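Local coordinates for protein SusD homolog (Bacteroides thetaiotaomicron, PDB 3EHM) that probably binds mucin O-glycans for a gut bacterium as a SusD-like outer-membrane lipoprotein, at residues 33-38 and 49-54; 189-194 and 252-257; 245-250 and 336-341. All blocks are in the same frame, centred on the assembly; numbering follows the deposited sequence.

Contact 1. Residues 33-38 and 49-54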
ATOM      1  N   GLN A  33      -7.370  -1.128  15.175  1.00 12.42           N
ATOM      2  CA  GLN A  33      -7.585  -0.179  14.092  1.00 12.31           C
ATOM      3  C   GLN A  33      -6.414   0.769  13.877  1.00 11.58           C
ATOM      4  O   GLN A  33      -6.085   1.114  12.740  1.00 11.84           O
ATOM      5  CB  GLN A  33      -8.862   0.619  14.353  1.00 13.03           C
ATOM      6  CG  GLN A  33     -10.099  -0.256  14.410  1.00 13.80           C
ATOM      7  CD  GLN A  33     -11.326   0.506  14.848  1.00 15.91           C
ATOM      8  OE1 GLN A  33     -11.940   1.225  14.062  1.00 16.41           O
ATOM      9  NE2 GLN A  33     -11.685   0.360  16.118  1.00 14.88           N
ATOM     10  N   GLN A  34      -5.783   1.193  14.963  1.00 11.74           N
ATOM     11  CA  GLN A  34      -4.651   2.101  14.858  1.00 12.92           C
ATOM     12  C   GLN A  34      -3.389   1.383  14.393  1.00 12.99           C
ATOM     13  O   GLN A  34      -2.401   2.027  14.053  1.00 14.34           O
ATOM     14  CB  GLN A  34      -4.381   2.759  16.207  1.00 14.15           C
ATOM     15  CG  GLN A  34      -5.546   3.567  16.730  1.00 16.44           C
ATOM     16  CD  GLN A  34      -5.316   4.025  18.148  1.00 17.37           C
ATOM     17  OE1 GLN A  34      -4.467   4.877  18.404  1.00 17.44           O
ATOM     18  NE2 GLN A  34      -6.064   3.450  19.084  1.00 14.71           N
ATOM     19  N   ARG A  35      -3.425   0.052  14.384  1.00 11.45           N
ATOM     20  CA  ARG A  35      -2.269  -0.751  13.982  1.00 13.64           C
ATOM     21  C   ARG A  35      -2.228  -1.180  12.516  1.00 14.31           C
ATOM     22  O   ARG A  35      -1.151  -1.460  11.986  1.00 16.09           O
ATOM     23  CB  ARG A  35      -2.183  -2.010  14.850  1.00 15.69           C
ATOM     24  CG  ARG A  35      -1.932  -1.746  16.320  1.00 19.74           C
ATOM     25  CD  ARG A  35      -0.567  -1.135  16.547  1.00 24.17           C
ATOM     26  NE  ARG A  35      -0.302  -0.964  17.971  1.00 26.10           N
ATOM     27  CZ  ARG A  35       0.875  -0.615  18.474  1.00 27.66           C
ATOM     28  NH1 ARG A  35       1.905  -0.400  17.666  1.00 27.29           N
ATOM     29  NH2 ARG A  35       1.021  -0.485  19.788  1.00 27.64           N
ATOM     30  N   VAL A  36      -3.387  -1.264  11.868  1.00 12.47           N
ATOM     31  CA  VAL A  36      -3.435  -1.678  10.463  1.00 13.48           C
ATOM     32  C   VAL A  36      -2.373  -0.909   9.681  1.00 13.93           C
ATOM     33  O   VAL A  36      -1.555  -1.495   8.972  1.00 14.77           O
ATOM     34  CB  VAL A  36      -4.828  -1.428   9.871  1.00 12.47           C
ATOM     35  CG1 VAL A  36      -4.853  -1.816   8.395  1.00 11.92           C
ATOM     36  CG2 VAL A  36      -5.858  -2.235  10.654  1.00 13.61           C
ATOM     37  N   ILE A  37      -2.415   0.411   9.816  1.00 14.35           N
ATOM     38  CA  ILE A  37      -1.444   1.317   9.219  1.00 15.18           C
ATOM     39  C   ILE A  37      -1.157   2.208  10.425  1.00 14.56           C
ATOM     40  O   ILE A  37      -2.034   2.945  10.873  1.00 14.49           O
ATOM     41  CB  ILE A  37      -2.042   2.151   8.073  1.00 16.86           C
ATOM     42  CG1 ILE A  37      -2.502   1.230   6.938  1.00 18.08           C
ATOM     43  CG2 ILE A  37      -0.993   3.122   7.550  1.00 17.51           C
ATOM     44  CD1 ILE A  37      -3.029   1.971   5.720  1.00 18.95           C
ATOM     45  N   PRO A  38       0.074   2.143  10.961  1.00 14.98           N
ATOM     46  CA  PRO A  38       0.539   2.898  12.132  1.00 15.32           C
ATOM     47  C   PRO A  38       0.097   4.343  12.288  1.00 14.22           C
ATOM     48  O   PRO A  38       0.436   5.195  11.477  1.00 13.25           O
ATOM     49  CB  PRO A  38       2.062   2.789  12.043  1.00 17.16           C
ATOM     50  CG  PRO A  38       2.278   1.525  11.300  1.00 16.52           C
ATOM     51  CD  PRO A  38       1.224   1.572  10.238  1.00 13.46           C
ATOM     52  N   GLY A  49       4.697   7.647  14.237  1.00 13.06           N
ATOM     53  CA  GLY A  49       5.352   8.163  13.046  1.00 12.10           C
ATOM     54  C   GLY A  49       6.617   7.391  12.711  1.00 11.71           C
ATOM     55  O   GLY A  49       6.937   7.189  11.536  1.00 10.73           O
ATOM     56  N   ASN A  50       7.351   6.963  13.734  1.00 12.25           N
ATOM     57  CA  ASN A  50       8.555   6.181  13.493  1.00 11.61           C
ATOM     58  C   ASN A  50       8.103   4.864  12.862  1.00 11.52           C
ATOM     59  O   ASN A  50       8.748   4.347  11.951  1.00 12.42           O
ATOM     60  CB  ASN A  50       9.313   5.884  14.801  1.00 12.26           C
ATOM     61  CG  ASN A  50       9.958   7.123  15.416  1.00 15.84           C
ATOM     62  OD1 ASN A  50      10.175   8.129  14.742  1.00 14.18           O
ATOM     63  ND2 ASN A  50      10.286   7.038  16.703  1.00 14.75           N
ATOM     64  N   ASP A  51       6.982   4.332  13.341  1.00 11.00           N
ATOM     65  CA  ASP A  51       6.464   3.072  12.814  1.00 12.24           C
ATOM     66  C   ASP A  51       6.058   3.211  11.344  1.00 11.77           C
ATOM     67  O   ASP A  51       6.372   2.350  10.526  1.00 12.38           O
ATOM     68  CB  ASP A  51       5.256   2.604  13.628  1.00 14.11           C
ATOM     69  CG  ASP A  51       5.603   2.263  15.069  1.00 15.92           C
ATOM     70  OD1 ASP A  51       4.666   1.967  15.838  1.00 16.85           O
ATOM     71  OD2 ASP A  51       6.795   2.279  15.440  1.00 13.94           O
ATOM     72  N   LEU A  52       5.359   4.295  11.015  1.00 13.02           N
ATOM     73  CA  LEU A  52       4.911   4.528   9.640  1.00 13.39           C
ATOM     74  C   LEU A  52       6.095   4.682   8.689  1.00 12.93           C
ATOM     75  O   LEU A  52       6.000   4.350   7.507  1.00 11.47           O
ATOM     76  CB  LEU A  52       4.035   5.777   9.572  1.00 13.02           C
ATOM     77  CG  LEU A  52       3.360   6.004   8.217  1.00 14.88           C
ATOM     78  CD1 LEU A  52       2.352   4.884   7.967  1.00 10.44           C
ATOM     79  CD2 LEU A  52       2.668   7.354   8.203  1.00 12.70           C
ATOM     80  N   GLN A  53       7.207   5.198   9.201  1.00 13.59           N
ATOM     81  CA  GLN A  53       8.407   5.350   8.381  1.00 13.98           C
ATOM     82  C   GLN A  53       8.840   3.969   7.910  1.00 14.22           C
ATOM     83  O   GLN A  53       9.152   3.754   6.732  1.00 13.29           O
ATOM     84  CB  GLN A  53       9.547   5.961   9.197  1.00 14.36           C
ATOM     85  CG  GLN A  53       9.675   7.463   9.089  1.00 11.87           C
ATOM     86  CD  GLN A  53      10.991   7.964   9.652  1.00 15.55           C
ATOM     87  OE1 GLN A  53      11.475   9.032   9.272  1.00 19.06           O
ATOM     88  NE2 GLN A  53      11.575   7.198  10.567  1.00 11.43           N
ATOM     89  N   ASN A  54       8.843   3.038   8.855  1.00 14.05           N
ATOM     90  CA  ASN A  54       9.250   1.657   8.629  1.00 14.60           C
ATOM     91  C   ASN A  54       8.343   0.908   7.656  1.00 14.67           C
ATOM     92  O   ASN A  54       8.819   0.140   6.820  1.00 14.36           O
ATOM     93  CB  ASN A  54       9.285   0.925   9.980  1.00 14.66           C
ATOM     94  CG  ASN A  54       9.670  -0.538   9.850  1.00 16.36           C
ATOM     95  OD1 ASN A  54       8.948  -1.424  10.318  1.00 14.44           O
ATOM     96  ND2 ASN A  54      10.814  -0.800   9.229  1.00 16.70           N
TER
HETATM   97  O   HOH W   1       2.631  -0.161  15.176  1.00 25.87           O
HETATM   98  O   HOH W   2       4.865   0.709  18.177  1.00 30.99           O

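Contact 2. Residues 189-194 and 252-257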
ATOM      1  N   TYR A 189     -16.709   2.373  19.502  1.00 16.16           N
ATOM      2  CA  TYR A 189     -15.300   2.045  19.307  1.00 16.75           C
ATOM      3  C   TYR A 189     -14.908   1.830  17.849  1.00 15.87           C
ATOM      4  O   TYR A 189     -13.763   1.479  17.560  1.00 14.83           O
ATOM      5  CB  TYR A 189     -14.953   0.792  20.108  1.00 17.16           C
ATOM      6  CG  TYR A 189     -15.369   0.875  21.558  1.00 20.70           C
ATOM      7  CD1 TYR A 189     -16.495   0.195  22.020  1.00 20.82           C
ATOM      8  CD2 TYR A 189     -14.639   1.635  22.468  1.00 19.60           C
ATOM      9  CE1 TYR A 189     -16.881   0.270  23.352  1.00 22.43           C
ATOM     10  CE2 TYR A 189     -15.019   1.717  23.806  1.00 23.33           C
ATOM     11  CZ  TYR A 189     -16.140   1.031  24.239  1.00 22.64           C
ATOM     12  OH  TYR A 189     -16.515   1.098  25.561  1.00 26.20           O
ATOM     13  N   ASP A 190     -15.858   2.036  16.940  1.00 15.40           N
ATOM     14  CA  ASP A 190     -15.623   1.851  15.509  1.00 15.84           C
ATOM     15  C   ASP A 190     -15.133   3.146  14.879  1.00 16.20           C
ATOM     16  O   ASP A 190     -15.931   4.016  14.527  1.00 17.28           O
ATOM     17  CB  ASP A 190     -16.915   1.410  14.820  1.00 14.93           C
ATOM     18  CG  ASP A 190     -16.720   1.107  13.344  1.00 16.65           C
ATOM     19  OD1 ASP A 190     -15.636   1.417  12.804  1.00 14.65           O
ATOM     20  OD2 ASP A 190     -17.658   0.566  12.724  1.00 16.14           O
ATOM     21  N   LEU A 191     -13.821   3.262  14.717  1.00 15.59           N
ATOM     22  CA  LEU A 191     -13.233   4.468  14.144  1.00 15.70           C
ATOM     23  C   LEU A 191     -13.365   4.530  12.627  1.00 15.70           C
ATOM     24  O   LEU A 191     -13.044   5.549  12.020  1.00 16.29           O
ATOM     25  CB  LEU A 191     -11.750   4.554  14.524  1.00 15.03           C
ATOM     26  CG  LEU A 191     -11.411   4.346  16.003  1.00 14.83           C
ATOM     27  CD1 LEU A 191      -9.900   4.443  16.211  1.00 14.15           C
ATOM     28  CD2 LEU A 191     -12.132   5.398  16.841  1.00 15.21           C
ATOM     29  N   ILE A 192     -13.836   3.450  12.011  1.00 15.43           N
ATOM     30  CA  ILE A 192     -13.962   3.420  10.558  1.00 13.45           C
ATOM     31  C   ILE A 192     -15.372   3.683  10.031  1.00 14.45           C
ATOM     32  O   ILE A 192     -15.572   4.571   9.199  1.00 12.99           O
ATOM     33  CB  ILE A 192     -13.513   2.058   9.977  1.00 14.90           C
ATOM     34  CG1 ILE A 192     -12.176   1.626  10.589  1.00 13.52           C
ATOM     35  CG2 ILE A 192     -13.412   2.157   8.449  1.00 14.71           C
ATOM     36  CD1 ILE A 192     -11.029   2.569  10.308  1.00 14.76           C
ATOM     37  N   TYR A 193     -16.345   2.918  10.519  1.00 13.90           N
ATOM     38  CA  TYR A 193     -17.718   3.044  10.037  1.00 14.88           C
ATOM     39  C   TYR A 193     -18.812   3.372  11.054  1.00 16.32           C
ATOM     40  O   TYR A 193     -19.991   3.211  10.757  1.00 17.64           O
ATOM     41  CB  TYR A 193     -18.107   1.762   9.302  1.00 13.35           C
ATOM     42  CG  TYR A 193     -17.325   1.507   8.029  1.00 15.24           C
ATOM     43  CD1 TYR A 193     -16.687   0.283   7.814  1.00 14.50           C
ATOM     44  CD2 TYR A 193     -17.273   2.462   7.015  1.00 12.92           C
ATOM     45  CE1 TYR A 193     -16.022   0.014   6.616  1.00 15.29           C
ATOM     46  CE2 TYR A 193     -16.611   2.204   5.809  1.00 12.98           C
ATOM     47  CZ  TYR A 193     -15.993   0.978   5.618  1.00 13.44           C
ATOM     48  OH  TYR A 193     -15.368   0.703   4.424  1.00 11.68           O
ATOM     49  N   ASN A 194     -18.439   3.820  12.246  1.00 16.87           N
ATOM     50  CA  ASN A 194     -19.434   4.171  13.259  1.00 16.51           C
ATOM     51  C   ASN A 194     -20.459   3.059  13.514  1.00 16.69           C
ATOM     52  O   ASN A 194     -21.645   3.330  13.691  1.00 15.76           O
ATOM     53  CB  ASN A 194     -20.170   5.448  12.838  1.00 17.78           C
ATOM     54  CG  ASN A 194     -20.932   6.095  13.987  1.00 19.06           C
ATOM     55  OD1 ASN A 194     -21.955   6.749  13.777  1.00 20.54           O
ATOM     56  ND2 ASN A 194     -20.426   5.934  15.199  1.00 15.62           N
ATOM     57  N   ASP A 252     -13.649  12.179  18.149  1.00 22.37           N
ATOM     58  CA  ASP A 252     -13.893  12.283  19.586  1.00 22.91           C
ATOM     59  C   ASP A 252     -13.711  10.921  20.251  1.00 21.85           C
ATOM     60  O   ASP A 252     -13.352  10.835  21.430  1.00 21.09           O
ATOM     61  CB  ASP A 252     -15.312  12.822  19.854  1.00 26.39           C
ATOM     62  CG  ASP A 252     -16.402  11.773  19.636  1.00 29.98           C
ATOM     63  OD1 ASP A 252     -16.354  11.067  18.606  1.00 31.96           O
ATOM     64  OD2 ASP A 252     -17.315  11.663  20.491  1.00 30.64           O
ATOM     65  N   LYS A 253     -13.956   9.858  19.488  1.00 20.18           N
ATOM     66  CA  LYS A 253     -13.817   8.493  19.990  1.00 19.61           C
ATOM     67  C   LYS A 253     -12.360   8.183  20.297  1.00 19.03           C
ATOM     68  O   LYS A 253     -12.050   7.418  21.216  1.00 18.70           O
ATOM     69  CB  LYS A 253     -14.308   7.487  18.950  1.00 20.01           C
ATOM     70  CG  LYS A 253     -15.754   7.646  18.537  1.00 20.92           C
ATOM     71  CD  LYS A 253     -16.088   6.643  17.446  1.00 19.86           C
ATOM     72  CE  LYS A 253     -17.496   6.844  16.921  1.00 18.49           C
ATOM     73  NZ  LYS A 253     -17.788   5.897  15.822  1.00 19.64           N
HETATM   74  N   MSE A 254     -11.469   8.770  19.507  1.00 18.06           N
HETATM   75  CA  MSE A 254     -10.041   8.551  19.685  1.00 18.15           C
HETATM   76  C   MSE A 254      -9.246   9.623  18.958  1.00 16.89           C
HETATM   77  O   MSE A 254      -9.071   9.557  17.743  1.00 16.56           O
HETATM   78  CB  MSE A 254      -9.656   7.166  19.151  1.00 19.24           C
HETATM   79  CG  MSE A 254      -8.161   6.843  19.198  1.00 22.28           C
HETATM   80 SE   MSE A 254      -7.390   6.856  20.982  1.00 31.20          SE
HETATM   81  CE  MSE A 254      -8.404   5.401  21.745  1.00 27.18           C
ATOM     82  N   PRO A 255      -8.778  10.647  19.687  1.00 17.24           N
ATOM     83  CA  PRO A 255      -8.002  11.692  19.016  1.00 16.11           C
ATOM     84  C   PRO A 255      -6.742  11.066  18.424  1.00 15.12           C
ATOM     85  O   PRO A 255      -6.129  10.193  19.041  1.00 13.81           O
ATOM     86  CB  PRO A 255      -7.688  12.663  20.148  1.00 17.62           C
ATOM     87  CG  PRO A 255      -8.902  12.534  21.035  1.00 19.12           C
ATOM     88  CD  PRO A 255      -9.099  11.035  21.072  1.00 19.38           C
ATOM     89  N   LEU A 256      -6.365  11.502  17.227  1.00 14.44           N
ATOM     90  CA  LEU A 256      -5.179  10.973  16.567  1.00 13.57           C
ATOM     91  C   LEU A 256      -4.347  12.061  15.906  1.00 14.90           C
ATOM     92  O   LEU A 256      -4.858  13.110  15.525  1.00 15.14           O
ATOM     93  CB  LEU A 256      -5.572   9.947  15.501  1.00 12.86           C
ATOM     94  CG  LEU A 256      -6.304   8.674  15.937  1.00 12.17           C
ATOM     95  CD1 LEU A 256      -6.745   7.907  14.702  1.00 13.23           C
ATOM     96  CD2 LEU A 256      -5.396   7.819  16.805  1.00 12.70           C
ATOM     97  N   LEU A 257      -3.054  11.790  15.779  1.00 14.51           N
ATOM     98  CA  LEU A 257      -2.120  12.697  15.131  1.00 13.48           C
ATOM     99  C   LEU A 257      -1.669  11.964  13.872  1.00 13.13           C
ATOM    100  O   LEU A 257      -1.059  10.900  13.964  1.00 12.53           O
ATOM    101  CB  LEU A 257      -0.907  12.952  16.030  1.00 15.74           C
ATOM    102  CG  LEU A 257       0.200  13.823  15.425  1.00 19.01           C
ATOM    103  CD1 LEU A 257      -0.346  15.223  15.148  1.00 18.10           C
ATOM    104  CD2 LEU A 257       1.388  13.886  16.381  1.00 17.95           C
TER

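Contact 3. Residues 245-250 and 336-341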
ATOM      1  N   GLU A 245     -15.927   4.546   1.769  1.00 15.84           N
ATOM      2  CA  GLU A 245     -14.487   4.335   1.875  1.00 14.38           C
ATOM      3  C   GLU A 245     -14.078   4.050   3.313  1.00 14.40           C
ATOM      4  O   GLU A 245     -14.702   4.540   4.256  1.00 12.32           O
ATOM      5  CB  GLU A 245     -13.723   5.560   1.359  1.00 14.80           C
ATOM      6  CG  GLU A 245     -13.763   6.765   2.286  1.00 16.04           C
ATOM      7  CD  GLU A 245     -13.103   7.997   1.682  1.00 17.98           C
ATOM      8  OE1 GLU A 245     -12.520   7.894   0.582  1.00 15.63           O
ATOM      9  OE2 GLU A 245     -13.167   9.072   2.315  1.00 18.32           O
ATOM     10  N   ALA A 246     -13.025   3.256   3.474  1.00 13.52           N
ATOM     11  CA  ALA A 246     -12.531   2.917   4.802  1.00 15.21           C
ATOM     12  C   ALA A 246     -11.294   3.754   5.109  1.00 16.06           C
ATOM     13  O   ALA A 246     -10.248   3.587   4.480  1.00 15.13           O
ATOM     14  CB  ALA A 246     -12.189   1.434   4.873  1.00 13.03           C
ATOM     15  N   LYS A 247     -11.422   4.666   6.066  1.00 16.52           N
ATOM     16  CA  LYS A 247     -10.299   5.506   6.455  1.00 16.43           C
ATOM     17  C   LYS A 247     -10.344   5.765   7.952  1.00 16.27           C
ATOM     18  O   LYS A 247     -11.391   5.635   8.587  1.00 14.91           O
ATOM     19  CB  LYS A 247     -10.321   6.840   5.699  1.00 16.05           C
ATOM     20  CG  LYS A 247     -11.532   7.716   5.978  1.00 18.25           C
ATOM     21  CD  LYS A 247     -11.395   9.065   5.275  1.00 19.75           C
ATOM     22  CE  LYS A 247     -12.607   9.956   5.522  1.00 21.65           C
ATOM     23  NZ  LYS A 247     -13.842   9.402   4.895  1.00 22.66           N
ATOM     24  N   ILE A 248      -9.198   6.123   8.514  1.00 15.62           N
ATOM     25  CA  ILE A 248      -9.121   6.408   9.935  1.00 15.75           C
ATOM     26  C   ILE A 248      -8.523   7.799  10.122  1.00 15.99           C
ATOM     27  O   ILE A 248      -7.569   8.176   9.443  1.00 16.12           O
ATOM     28  CB  ILE A 248      -8.266   5.343  10.668  1.00 16.13           C
ATOM     29  CG1 ILE A 248      -8.331   5.566  12.180  1.00 18.04           C
ATOM     30  CG2 ILE A 248      -6.827   5.386  10.174  1.00 14.35           C
ATOM     31  CD1 ILE A 248      -7.674   4.461  12.990  1.00 16.48           C
ATOM     32  N   LYS A 249      -9.114   8.575  11.021  1.00 17.02           N
ATOM     33  CA  LYS A 249      -8.629   9.921  11.295  1.00 17.63           C
ATOM     34  C   LYS A 249      -9.082  10.325  12.686  1.00 17.79           C
ATOM     35  O   LYS A 249      -9.934   9.664  13.282  1.00 17.49           O
ATOM     36  CB  LYS A 249      -9.174  10.914  10.265  1.00 20.40           C
ATOM     37  CG  LYS A 249     -10.690  11.060  10.281  1.00 22.87           C
ATOM     38  CD  LYS A 249     -11.139  12.117   9.280  1.00 26.50           C
ATOM     39  CE  LYS A 249     -12.648  12.280   9.289  1.00 28.59           C
ATOM     40  NZ  LYS A 249     -13.102  13.297   8.294  1.00 33.03           N
ATOM     41  N   SER A 250      -8.514  11.412  13.196  1.00 17.08           N
ATOM     42  CA  SER A 250      -8.847  11.890  14.527  1.00 18.56           C
ATOM     43  C   SER A 250     -10.342  12.137  14.681  1.00 19.86           C
ATOM     44  O   SER A 250     -10.987  12.678  13.782  1.00 19.60           O
ATOM     45  CB  SER A 250      -8.075  13.173  14.830  1.00 16.93           C
ATOM     46  OG  SER A 250      -8.192  13.513  16.197  1.00 18.71           O
ATOM     47  N   ASN A 336      -5.027  16.358  11.515  1.00 15.62           N
ATOM     48  CA  ASN A 336      -6.333  15.720  11.362  1.00 17.06           C
ATOM     49  C   ASN A 336      -6.509  14.916  10.077  1.00 15.92           C
ATOM     50  O   ASN A 336      -7.576  14.348   9.839  1.00 14.26           O
ATOM     51  CB  ASN A 336      -7.447  16.771  11.457  1.00 22.08           C
ATOM     52  CG  ASN A 336      -7.517  17.421  12.825  1.00 26.03           C
ATOM     53  OD1 ASN A 336      -7.621  16.736  13.843  1.00 29.87           O
ATOM     54  ND2 ASN A 336      -7.462  18.749  12.857  1.00 29.88           N
ATOM     55  N   SER A 337      -5.471  14.864   9.250  1.00 15.55           N
ATOM     56  CA  SER A 337      -5.555  14.114   8.003  1.00 15.91           C
ATOM     57  C   SER A 337      -5.714  12.624   8.283  1.00 15.45           C
ATOM     58  O   SER A 337      -5.168  12.093   9.252  1.00 16.07           O
ATOM     59  CB  SER A 337      -4.304  14.336   7.150  1.00 15.08           C
ATOM     60  OG  SER A 337      -4.168  15.693   6.787  1.00 15.55           O
ATOM     61  N   PRO A 338      -6.465  11.928   7.430  1.00 16.19           N
ATOM     62  CA  PRO A 338      -6.672  10.494   7.623  1.00 16.04           C
ATOM     63  C   PRO A 338      -5.636   9.633   6.912  1.00 15.04           C
ATOM     64  O   PRO A 338      -4.779  10.133   6.185  1.00 13.57           O
ATOM     65  CB  PRO A 338      -8.058  10.281   7.040  1.00 18.67           C
ATOM     66  CG  PRO A 338      -8.035  11.193   5.852  1.00 19.94           C
ATOM     67  CD  PRO A 338      -7.357  12.454   6.378  1.00 18.78           C
ATOM     68  N   LEU A 339      -5.716   8.331   7.166  1.00 14.95           N
ATOM     69  CA  LEU A 339      -4.872   7.343   6.510  1.00 15.74           C
ATOM     70  C   LEU A 339      -5.939   6.463   5.875  1.00 15.69           C
ATOM     71  O   LEU A 339      -6.956   6.173   6.505  1.00 14.86           O
ATOM     72  CB  LEU A 339      -4.037   6.555   7.519  1.00 16.77           C
ATOM     73  CG  LEU A 339      -2.853   7.331   8.107  1.00 19.65           C
ATOM     74  CD1 LEU A 339      -1.990   6.398   8.943  1.00 20.71           C
ATOM     75  CD2 LEU A 339      -2.026   7.930   6.980  1.00 19.38           C
ATOM     76  N   TYR A 340      -5.720   6.053   4.633  1.00 14.98           N
ATOM     77  CA  TYR A 340      -6.712   5.263   3.917  1.00 15.84           C
ATOM     78  C   TYR A 340      -6.425   3.771   3.814  1.00 16.62           C
ATOM     79  O   TYR A 340      -5.323   3.368   3.448  1.00 16.57           O
ATOM     80  CB  TYR A 340      -6.879   5.837   2.513  1.00 17.11           C
ATOM     81  CG  TYR A 340      -7.225   7.305   2.494  1.00 18.38           C
ATOM     82  CD1 TYR A 340      -8.545   7.730   2.627  1.00 18.64           C
ATOM     83  CD2 TYR A 340      -6.232   8.270   2.338  1.00 18.52           C
ATOM     84  CE1 TYR A 340      -8.869   9.082   2.597  1.00 19.75           C
ATOM     85  CE2 TYR A 340      -6.542   9.624   2.310  1.00 19.82           C
ATOM     86  CZ  TYR A 340      -7.862  10.021   2.437  1.00 19.30           C
ATOM     87  OH  TYR A 340      -8.176  11.358   2.382  1.00 22.01           O
ATOM     88  N   TRP A 341      -7.439   2.966   4.127  1.00 16.98           N
ATOM     89  CA  TRP A 341      -7.348   1.509   4.057  1.00 15.97           C
ATOM     90  C   TRP A 341      -7.838   1.031   2.690  1.00 17.55           C
ATOM     91  O   TRP A 341      -7.216   0.174   2.053  1.00 17.39           O
ATOM     92  CB  TRP A 341      -8.233   0.859   5.123  1.00 17.13           C
ATOM     93  CG  TRP A 341      -7.760   0.976   6.540  1.00 15.84           C
ATOM     94  CD1 TRP A 341      -6.696   1.697   7.006  1.00 16.59           C
ATOM     95  CD2 TRP A 341      -8.373   0.376   7.685  1.00 14.07           C
ATOM     96  NE1 TRP A 341      -6.614   1.584   8.377  1.00 16.10           N
ATOM     97  CE2 TRP A 341      -7.632   0.778   8.817  1.00 15.21           C
ATOM     98  CE3 TRP A 341      -9.481  -0.462   7.862  1.00 13.54           C
ATOM     99  CZ2 TRP A 341      -7.964   0.370  10.111  1.00 14.99           C
ATOM    100  CZ3 TRP A 341      -9.811  -0.869   9.147  1.00 15.03           C
ATOM    101  CH2 TRP A 341      -9.055  -0.451  10.256  1.00 17.01           C
TER
HETATM  102  O   HOH W   3      -5.813  12.218  12.030  1.00 11.55           O
HETATM  103  O   HOH W   4      -9.843  14.248  11.760  1.00 24.92           O

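Contact 1. Residues 33-38 and 49-54
Pro38 and Leu52 mark the closest approach of the two backbones, their CA atoms 5.3 Å apart, where the chain that has just left helix 23-36 runs up against helix 47-57. The proline does most of the touching. Its CB sits 3.6 Å from CB of Asp51, CG rests against the same CB, and CD faces CD1 of Leu52 at the longer distance of 4.2 Å, so one ring covers two successive residues of the helix. Next to it in the chain, Ile37 adds a single methyl: its CG2 branch, anti to the backbone N while CG1 lies beside it (chi1 -62°), reaches CD1 of Leu52 at 3.8 Å.

The polar edge of the contact is mediated by water. Arg35 bends at chi2 (-66°) and brings NH1 to 4.1 Å from OD1 of Asp51, too long for a salt bridge, with guanidinium and carboxylate planes 21° apart. Two waters, both in plane at the guanidinium edge, span this distance. Water 2 accepts from Arg35 NH1 and donates to Asp51 OD1 at 2.7 Å; water 1 lies 2.6 Å from Arg35 NH1 and also serves OD1. The opposite charges are thus linked through water, and their attraction is probably weaker than in a direct salt bridge. The other carboxylate oxygen, OD2, is hydrogen-bonded to Tyr90 of helix 85-110, which probably helps fix the rotation of the group, and Ser259 OG is hydrogen-bonded to O of Pro38. Together these contacts pack the chain leaving one helix against the side of the next, within the largely helical SusD/RagB fold.

Contact 2. Residues 189-194 and 252-257
Asp190 meets Lys253 through its backbone: NZ of Lys253 donates to O of Asp190 at 2.9 Å, approaching from above the carbonyl plane (39° out of it). The carboxylate of Asp190 serves its own loop instead. OD1 accepts from N of Ile192, forming an Asx turn, and from N of Tyr193 at 2.8 Å in a nearly straight bond (164°), Tyr193 N from above the carboxylate plane and Ile192 N on the anti side, tilted to the same face; OD2 is held by Trp200 and Gly195.

Leu191 supplies the apolar half of the contact. Its CD2 packs 3.7 Å from CB of Lys253 and 3.8 Å from CB of Met254, a selenomethionine, while CD1 meets that second CB at 4.0 Å. Leucine and lysine slide past each other in opposite directions, and the selenomethionine chain then bends away at chi2 and chi3. Ile192 lays CG2 over the centre of the Tyr193 ring. Asn194 ends the turn with its CB 3.8 Å from NZ of Lys253. Extended beyond CG, the lysine carries this ammonium across the loop, where the carbonyl of Ala187 is a further acceptor.

In the chain the loop links helix 160-178 to helix 197-215, with the ring of Tyr193 edge-to-face on Trp200 of the latter; Leu191 also touches Ile248 of strand 246-248, and Met254 reaches Met30 of helix 23-36.

Contact 3. Residues 245-250 and 336-341
Ile248 and Leu339 form the hydrogen-bonded pair of a small two-stranded antiparallel sheet, strand 246-248 against strand 339-342. N of Ile248 gives O of Leu339 a bond of 3.0 Å (168°), the reverse bond from Leu339 N to Ile248 O is 2.9 Å, and N of Trp341 donates to O of Ala246.

Beside them Lys247 and Tyr340 are a non-hydrogen-bonded pair with side chains on one face, pointing the same way. Lys247 CG sits between the backbone N and the carbonyl carbon (chi1 63°), which runs the chain alongside the ring, CB 3.7 Å from CD1 of Tyr340 and CD 3.7 Å from CE1. A bend at chi4 then turns NZ back to the anti lone pair of Glu245 OE2, a 2.7 Å salt bridge. With an alanine here the lysine chain beyond CB is gone, which would probably leave Glu245 OE2 without this mate and take away the packing of CD against Tyr340 CE1.

Farther out, Arg343 forms a salt bridge with Glu245 OE1 and a cation-pi contact with Tyr340, probably helping to position both. Beyond the strands water joins the two segments: water 4 donates to Ser250 O at 2.8 Å and to Asn336 O at 3.0 Å.

Overall arrangement
From the N terminus, contact 1 comes first and closes a short loop, joining the exit of helix 23-36 to helix 47-57 before either other contact opens. Contact 2 starts at 189-194, and contact 3 at 245-250, before contact 2 closes at 252-257; contact 3 closes much later, at 336-341, so the two cross. The three touch one another. Gln33 probably bonds through its amide to backbone atoms of Tyr189 and Leu191, and Ile37 and Val36 pack on Leu339 and Trp341. Ser250 OG probably accepts from Leu256 N. The small sheet thus lies against the N-terminal helix and the 189-194 loop.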